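Local coordinates for proton-dependent oligopeptide transporter family protein (Xanthomonas campestris, PDB 6EI3) that probably couples the movement of protons to the uptake of small peptides across the membrane, as a POT-family member of the major facilitator superfamily, at residues L25-Q36 with E97-L107. Residues are numbered along the deposited sequence; the frame is centred on the assembly and turned at random.
Sequences LVQFLITSLLLQ and EDSRSGFFVGL. With 78M ((2S)-2,3-dihydroxypropyl(7Z)-pentadec-7-enoate), chain G; 78M ((2S)-2,3-dihydroxypropyl(7Z)-pentadec-7-enoate), chain R.
The Phe103 ring carries the methyl Leu34 CD1 on one face, a CH-pi contact 3.9 Å from Leu34 CD1 to the ring centroid, while Leu25 CD1 meets its edge in plane. Phe28 comes from the opposite direction and meets the ring obliquely, planes at 37°, with Phe28 CE2 3.6 Å from Phe103 CZ; both rings also pack edge-to-face with Phe172 of helix 168-188. Phe104 CE2 lies over one face of the Arg100 guanidinium and Gln36 NE2 over the opposite one, amide and guanidinium planes 25° apart. Although Gln36 OE1 lies 3.2 Å from Arg100 NH2, the angle is too poor for a hydrogen bond. Instead, a water donates to Leu34 O and accepts from Arg100 NE, each at 2.7 Å; arginine suits this place because NE can donate while its flat group is sandwiched. Leucine suits position 34 because its branches divide: CD1 settles on the ring, CD2 against the backbone leading into helix 100-117. Leu25 CD2 and Leu107 CD2 touch tip to tip at 3.9 Å. Ser99 suits the N-cap, its hydroxyl accepting from Gly102 N. One monoacylglycerol sets its ester carbonyl over a face of Phe104; a second puts its chain end at the ring's edge. Helix 25-30 and the loop after it thus pack on the start of helix 100-117 without a direct hydrogen bond, and polarity gathers where Arg100 and Gln36 meet the chain G lipid.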
# COMPACT_ATOMS: atom_id res chain seq x y z
N LEU A 25 -10.71 12.52 1.52
CA LEU A 25 -9.82 13.25 2.43
C LEU A 25 -9.17 14.52 1.81
O LEU A 25 -9.25 15.58 2.42
CB LEU A 25 -8.74 12.31 3.04
CG LEU A 25 -7.80 12.95 4.12
CD1 LEU A 25 -8.63 13.55 5.29
CD2 LEU A 25 -6.85 11.89 4.71
N VAL A 26 -8.54 14.40 0.64
CA VAL A 26 -7.89 15.54 -0.02
C VAL A 26 -8.92 16.61 -0.46
O VAL A 26 -8.69 17.80 -0.22
CB VAL A 26 -6.96 15.06 -1.16
CG1 VAL A 26 -6.46 16.22 -2.00
CG2 VAL A 26 -5.76 14.33 -0.57
N GLN A 27 -10.05 16.20 -1.08
CA GLN A 27 -11.07 17.16 -1.51
C GLN A 27 -11.65 17.88 -0.29
O GLN A 27 -11.90 19.08 -0.36
CB GLN A 27 -12.17 16.47 -2.33
CG GLN A 27 -13.17 17.49 -2.93
CD GLN A 27 -13.61 17.19 -4.34
OE1 GLN A 27 -13.54 16.05 -4.82
NE2 GLN A 27 -14.11 18.20 -5.03
N PHE A 28 -11.84 17.17 0.84
CA PHE A 28 -12.30 17.84 2.05
C PHE A 28 -11.19 18.81 2.53
O PHE A 28 -11.47 19.96 2.85
CB PHE A 28 -12.62 16.83 3.19
CG PHE A 28 -12.60 17.49 4.55
CD1 PHE A 28 -13.59 18.40 4.91
CD2 PHE A 28 -11.57 17.24 5.45
CE1 PHE A 28 -13.54 19.06 6.15
CE2 PHE A 28 -11.52 17.90 6.69
CZ PHE A 28 -12.52 18.79 7.04
N LEU A 29 -9.92 18.32 2.62
CA LEU A 29 -8.84 19.14 3.17
C LEU A 29 -8.56 20.45 2.43
O LEU A 29 -8.34 21.47 3.07
CB LEU A 29 -7.52 18.34 3.31
CG LEU A 29 -7.46 17.31 4.46
CD1 LEU A 29 -6.25 16.42 4.30
CD2 LEU A 29 -7.47 17.99 5.84
N ILE A 30 -8.55 20.42 1.10
CA ILE A 30 -8.14 21.56 0.27
C ILE A 30 -9.03 22.81 0.46
O ILE A 30 -8.51 23.91 0.30
CB ILE A 30 -7.96 21.14 -1.21
CG1 ILE A 30 -6.99 22.08 -1.96
CG2 ILE A 30 -9.29 20.95 -1.97
CD1 ILE A 30 -5.53 21.98 -1.49
N THR A 31 -10.30 22.68 0.88
CA THR A 31 -11.17 23.84 1.12
C THR A 31 -11.44 24.04 2.61
O THR A 31 -12.28 24.86 2.99
CB THR A 31 -12.48 23.75 0.31
OG1 THR A 31 -13.14 22.52 0.62
CG2 THR A 31 -12.24 23.89 -1.19
N SER A 32 -10.75 23.28 3.47
CA SER A 32 -10.95 23.35 4.91
C SER A 32 -10.06 24.42 5.57
O SER A 32 -9.15 24.95 4.94
CB SER A 32 -10.66 21.99 5.55
OG SER A 32 -9.27 21.77 5.67
N LEU A 33 -10.28 24.65 6.88
CA LEU A 33 -9.49 25.54 7.73
C LEU A 33 -8.40 24.75 8.48
O LEU A 33 -7.69 25.31 9.31
CB LEU A 33 -10.42 26.27 8.73
CG LEU A 33 -11.52 27.17 8.12
CD1 LEU A 33 -12.28 27.91 9.20
CD2 LEU A 33 -10.94 28.17 7.11
N LEU A 34 -8.24 23.46 8.13
CA LEU A 34 -7.27 22.57 8.78
C LEU A 34 -5.85 22.66 8.19
O LEU A 34 -4.93 22.17 8.84
CB LEU A 34 -7.77 21.10 8.80
CG LEU A 34 -9.17 20.85 9.46
CD1 LEU A 34 -9.47 19.36 9.55
CD2 LEU A 34 -9.27 21.47 10.85
N LEU A 35 -5.68 23.29 7.01
CA LEU A 35 -4.36 23.45 6.39
C LEU A 35 -3.75 24.76 6.86
O LEU A 35 -4.45 25.77 6.93
CB LEU A 35 -4.41 23.39 4.84
CG LEU A 35 -5.02 22.11 4.21
CD1 LEU A 35 -4.96 22.17 2.69
CD2 LEU A 35 -4.29 20.84 4.66
N GLN A 36 -2.47 24.74 7.24
CA GLN A 36 -1.84 25.97 7.73
C GLN A 36 -1.22 26.81 6.60
O GLN A 36 -1.00 27.99 6.80
CB GLN A 36 -0.85 25.68 8.87
CG GLN A 36 0.37 24.85 8.50
CD GLN A 36 0.98 24.11 9.68
OE1 GLN A 36 1.80 23.20 9.50
NE2 GLN A 36 0.56 24.43 10.90
N GLU A 97 -13.87 18.09 13.68
CA GLU A 97 -13.93 18.48 12.26
C GLU A 97 -13.28 19.86 12.00
O GLU A 97 -12.60 20.04 10.99
CB GLU A 97 -15.40 18.48 11.84
CG GLU A 97 -15.72 18.89 10.42
CD GLU A 97 -17.22 18.92 10.19
OE1 GLU A 97 -17.87 17.86 10.38
OE2 GLU A 97 -17.76 20.00 9.86
N ASP A 98 -13.50 20.83 12.92
CA ASP A 98 -12.97 22.19 12.84
C ASP A 98 -11.67 22.37 13.64
O ASP A 98 -11.20 23.50 13.79
CB ASP A 98 -14.04 23.20 13.28
CG ASP A 98 -15.25 23.25 12.35
OD1 ASP A 98 -15.06 23.56 11.15
OD2 ASP A 98 -16.38 23.01 12.83
N SER A 99 -11.09 21.26 14.15
CA SER A 99 -9.87 21.29 14.96
C SER A 99 -8.75 20.47 14.33
O SER A 99 -8.86 19.25 14.23
CB SER A 99 -10.17 20.81 16.38
OG SER A 99 -9.00 20.35 17.04
N ARG A 100 -7.67 21.16 13.93
CA ARG A 100 -6.49 20.56 13.30
C ARG A 100 -5.91 19.44 14.17
O ARG A 100 -5.67 18.34 13.68
CB ARG A 100 -5.46 21.67 13.04
CG ARG A 100 -4.32 21.29 12.13
CD ARG A 100 -3.30 22.40 12.06
NE ARG A 100 -2.12 21.95 11.33
CZ ARG A 100 -1.02 21.47 11.89
NH1 ARG A 100 -0.92 21.38 13.21
NH2 ARG A 100 0.00 21.08 11.14
N SER A 101 -5.75 19.71 15.48
CA SER A 101 -5.21 18.74 16.43
C SER A 101 -6.08 17.48 16.56
O SER A 101 -5.57 16.36 16.42
CB SER A 101 -5.03 19.40 17.80
OG SER A 101 -4.22 18.57 18.62
N GLY A 102 -7.37 17.66 16.79
CA GLY A 102 -8.30 16.54 16.96
C GLY A 102 -8.54 15.72 15.71
O GLY A 102 -8.67 14.49 15.80
N PHE A 103 -8.62 16.39 14.54
CA PHE A 103 -8.84 15.72 13.26
C PHE A 103 -7.60 14.91 12.89
O PHE A 103 -7.74 13.80 12.36
CB PHE A 103 -9.20 16.73 12.16
CG PHE A 103 -9.74 16.11 10.89
CD1 PHE A 103 -8.88 15.74 9.85
CD2 PHE A 103 -11.10 15.94 10.70
CE1 PHE A 103 -9.37 15.17 8.68
CE2 PHE A 103 -11.60 15.38 9.52
CZ PHE A 103 -10.72 14.96 8.53
N PHE A 104 -6.39 15.42 13.21
CA PHE A 104 -5.17 14.66 12.90
C PHE A 104 -4.98 13.48 13.85
O PHE A 104 -4.49 12.44 13.42
CB PHE A 104 -3.92 15.55 12.79
CG PHE A 104 -3.91 16.55 11.65
CD1 PHE A 104 -4.89 16.51 10.66
CD2 PHE A 104 -2.93 17.52 11.56
CE1 PHE A 104 -4.90 17.45 9.62
CE2 PHE A 104 -2.92 18.45 10.51
CZ PHE A 104 -3.91 18.41 9.55
N VAL A 105 -5.42 13.62 15.12
CA VAL A 105 -5.39 12.52 16.10
C VAL A 105 -6.33 11.42 15.55
O VAL A 105 -5.94 10.26 15.50
CB VAL A 105 -5.77 12.98 17.53
CG1 VAL A 105 -6.14 11.78 18.42
CG2 VAL A 105 -4.64 13.79 18.17
N GLY A 106 -7.50 11.83 15.06
CA GLY A 106 -8.49 10.95 14.41
C GLY A 106 -7.89 10.17 13.26
O GLY A 106 -7.96 8.95 13.25
N LEU A 107 -7.18 10.87 12.33
CA LEU A 107 -6.49 10.19 11.21
C LEU A 107 -5.43 9.23 11.70
O LEU A 107 -5.28 8.18 11.11
CB LEU A 107 -5.84 11.18 10.24
CG LEU A 107 -6.75 12.10 9.44
CD1 LEU A 107 -5.92 13.12 8.68
CD2 LEU A 107 -7.61 11.32 8.47
O21 78M G . 3.54 19.98 7.12
C20 78M G . 2.98 19.83 8.42
C18 78M G . 1.86 18.82 8.40
O19 78M G . 0.70 19.38 7.77
C17 78M G . 1.50 18.31 9.78
O2 78M G . 1.44 16.86 9.70
C1 78M G . 0.26 16.28 9.45
O1 78M G . -0.74 16.88 9.16
C2 78M G . 0.36 14.79 9.56
C3 78M G . -0.90 14.11 10.07
C4 78M G . -1.07 12.73 9.46
C5 78M G . -2.00 11.81 10.22
C6 78M G . -1.78 10.33 9.89
C7 78M G . -0.66 9.72 10.67
C8 78M G . -0.27 8.46 10.62
C9 78M G . 0.84 7.85 11.42
C10 78M G . 2.14 7.70 10.64
C11 78M G . 3.11 6.71 11.26
C12 78M G . 4.39 6.57 10.46
C13 78M G . 5.26 5.38 10.82
C15 78M G . 7.40 4.16 10.28
C14 78M G . 6.40 5.19 9.84
O21 78M R . 6.20 -1.18 15.80
C20 78M R . 6.03 -0.55 17.06
C18 78M R . 5.23 0.72 16.92
O19 78M R . 6.04 1.76 16.34
C17 78M R . 4.63 1.18 18.23
O2 78M R . 3.77 2.28 17.85
C1 78M R . 3.08 2.92 18.80
O1 78M R . 2.85 2.46 19.89
C2 78M R . 2.68 4.29 18.35
C3 78M R . 1.20 4.45 18.08
C4 78M R . 0.67 5.75 18.68
C5 78M R . -0.63 6.25 18.06
C6 78M R . -0.45 7.02 16.76
C7 78M R . -1.70 7.78 16.46
C8 78M R . -1.83 9.08 16.22
C9 78M R . -0.79 10.15 16.08
C10 78M R . -1.37 11.31 15.27
C11 78M R . -0.62 12.62 15.39
C12 78M R . -1.52 13.83 15.26
C13 78M R . -0.82 15.16 15.45
C15 78M R . -1.09 17.66 15.64
C14 78M R . -1.76 16.31 15.73
O HOH W 1 -2.43 21.22 8.71